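Local structure of ornithine carbamoyltransferase (3GRF) at residues 310-313 and 314-317. The protein probably transfers the carbamoyl group of carbamoyl phosphate to ornithine, as other ornithine carbamoyltransferases do, in the arginine degradation pathway of Giardia. Numbering follows the deposited sequence.
Sequences RLHS and AMAV
Two successive turns in a buried stretch of the C-terminal helix 303-322 meet here, where that helix crosses back to pack on the carbamoyl-phosphate-binding domain of the transcarbamoylase fold. The turns are joined by i to i+4 backbone bonds, from Ala314 N to Arg310 O (3.0 Å), Met315 N to Leu311 O, Ala316 N to His312 O, and Val317 N to Ser313 O. The first is bent to 130° at the hydrogen, and Ala314 N also makes a weak bond to Leu311 O, while the last runs nearly straight at 165°.

Met315 carries most of the side-chain contact. Its chain is bent at the thioether (chi3 -42°), which swings CE back beside His312, 3.6 Å from His312 ND1 and 3.4 Å from His312 CA. The methyl meets the imidazole at its edge, in the ring plane, and the sulfur lies well off the ring normal. Nearer the backbone, Met315 CG crosses Leu311 CD1 obliquely at 4.2 Å, and Leu311 CG lies above one face of the imidazole, displaced toward the rim.

Helix 56-69 receives Leu311 and Met315, helix 18-33 packs on His312, Met315 and Ala316, and helix 135-151 covers Ser313 and Val317. The Arg310 guanidinium hydrogen-bonds through NH2 to Thr58 OG1, and Met100 of a second subunit packs on Arg310 and Leu311. Ser313 OG hydrogen-bonds to Asn309 O, one turn earlier, and Val317 CG2 presses against Ser313 O at 3.1 Å.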
ATOM      1  N   ARG A 310       8.104  18.733  -0.145  1.00 26.63           N
ATOM      2  CA  ARG A 310       7.368  17.902  -1.089  1.00 23.31           C
ATOM      3  C   ARG A 310       6.034  17.518  -0.503  1.00 23.14           C
ATOM      4  O   ARG A 310       5.025  17.489  -1.220  1.00 23.89           O
ATOM      5  CB  ARG A 310       8.145  16.631  -1.502  1.00 21.83           C
ATOM      6  CG  ARG A 310       9.352  16.882  -2.441  1.00 22.11           C
ATOM      7  CD  ARG A 310       8.909  17.580  -3.754  1.00 17.97           C
ATOM      8  NE  ARG A 310       8.076  16.646  -4.525  1.00 25.50           N
ATOM      9  CZ  ARG A 310       8.530  15.610  -5.249  1.00 35.58           C
ATOM     10  NH1 ARG A 310       9.834  15.396  -5.405  1.00 32.42           N
ATOM     11  NH2 ARG A 310       7.673  14.791  -5.842  1.00 29.01           N
ATOM     12  N   LEU A 311       6.019  17.285   0.808  1.00 31.38           N
ATOM     13  CA  LEU A 311       4.814  16.855   1.520  1.00 27.02           C
ATOM     14  C   LEU A 311       3.740  17.931   1.433  1.00 30.51           C
ATOM     15  O   LEU A 311       2.649  17.701   0.943  1.00 28.09           O
ATOM     16  CB  LEU A 311       5.123  16.460   2.998  1.00 22.16           C
ATOM     17  CG  LEU A 311       3.873  16.316   3.930  1.00 24.45           C
ATOM     18  CD1 LEU A 311       2.864  15.252   3.437  1.00 23.03           C
ATOM     19  CD2 LEU A 311       4.178  16.150   5.379  1.00 24.84           C
ATOM     20  N   HIS A 312       4.044  19.099   1.975  1.00 29.24           N
ATOM     21  CA  HIS A 312       3.050  20.160   2.048  1.00 28.15           C
ATOM     22  C   HIS A 312       2.646  20.703   0.669  1.00 25.82           C
ATOM     23  O   HIS A 312       1.511  21.061   0.434  1.00 18.86           O
ATOM     24  CB  HIS A 312       3.634  21.279   2.913  1.00 32.09           C
ATOM     25  CG  HIS A 312       4.279  20.780   4.169  1.00 24.35           C
ATOM     26  ND1 HIS A 312       3.569  20.148   5.167  1.00 17.55           N
ATOM     27  CD2 HIS A 312       5.574  20.766   4.557  1.00 24.15           C
ATOM     28  CE1 HIS A 312       4.397  19.806   6.134  1.00 24.56           C
ATOM     29  NE2 HIS A 312       5.620  20.179   5.790  1.00 24.34           N
ATOM     30  N   SER A 313       3.589  20.797  -0.257  1.00 23.40           N
ATOM     31  CA  SER A 313       3.228  21.194  -1.640  1.00 22.18           C
ATOM     32  C   SER A 313       2.388  20.127  -2.365  1.00 25.24           C
ATOM     33  O   SER A 313       1.624  20.426  -3.283  1.00 27.34           O
ATOM     34  CB  SER A 313       4.494  21.507  -2.391  1.00 25.38           C
ATOM     35  OG  SER A 313       5.359  20.387  -2.288  1.00 24.77           O
ATOM     36  N   ALA A 314       2.505  18.887  -1.925  1.00 24.68           N
ATOM     37  CA  ALA A 314       1.701  17.815  -2.498  1.00 22.69           C
ATOM     38  C   ALA A 314       0.300  17.934  -1.983  1.00 27.32           C
ATOM     39  O   ALA A 314      -0.635  17.752  -2.757  1.00 25.89           O
ATOM     40  CB  ALA A 314       2.284  16.418  -2.171  1.00 26.58           C
ATOM     41  N   MET A 315       0.136  18.236  -0.682  1.00 27.20           N
ATOM     42  CA  MET A 315      -1.197  18.310  -0.089  1.00 27.16           C
ATOM     43  C   MET A 315      -1.973  19.431  -0.772  1.00 28.43           C
ATOM     44  O   MET A 315      -3.195  19.343  -0.929  1.00 29.37           O
ATOM     45  CB  MET A 315      -1.140  18.620   1.418  1.00 24.91           C
ATOM     46  CG  MET A 315      -0.352  17.651   2.304  1.00 29.38           C
ATOM     47  SD  MET A 315      -0.157  18.184   4.029  1.00 29.91           S
ATOM     48  CE  MET A 315       0.211  19.922   3.871  1.00 45.08           C
ATOM     49  N   ALA A 316      -1.270  20.507  -1.119  1.00 33.02           N
ATOM     50  CA  ALA A 316      -1.881  21.683  -1.744  1.00 25.00           C
ATOM     51  C   ALA A 316      -2.309  21.343  -3.132  1.00 21.22           C
ATOM     52  O   ALA A 316      -3.408  21.643  -3.561  1.00 20.42           O
ATOM     53  CB  ALA A 316      -0.907  22.866  -1.761  1.00 23.19           C
ATOM     54  N   VAL A 317      -1.421  20.736  -3.910  1.00 24.57           N
ATOM     55  CA  VAL A 317      -1.804  20.375  -5.253  1.00 23.28           C
ATOM     56  C   VAL A 317      -2.970  19.387  -5.365  1.00 24.71           C
ATOM     57  O   VAL A 317      -3.889  19.595  -6.165  1.00 33.19           O
ATOM     58  CB  VAL A 317      -0.590  19.775  -5.982  1.00 28.19           C
ATOM     59  CG1 VAL A 317      -1.028  19.264  -7.301  1.00 23.13           C
ATOM     60  CG2 VAL A 317       0.509  20.848  -6.100  1.00 22.22           C
TER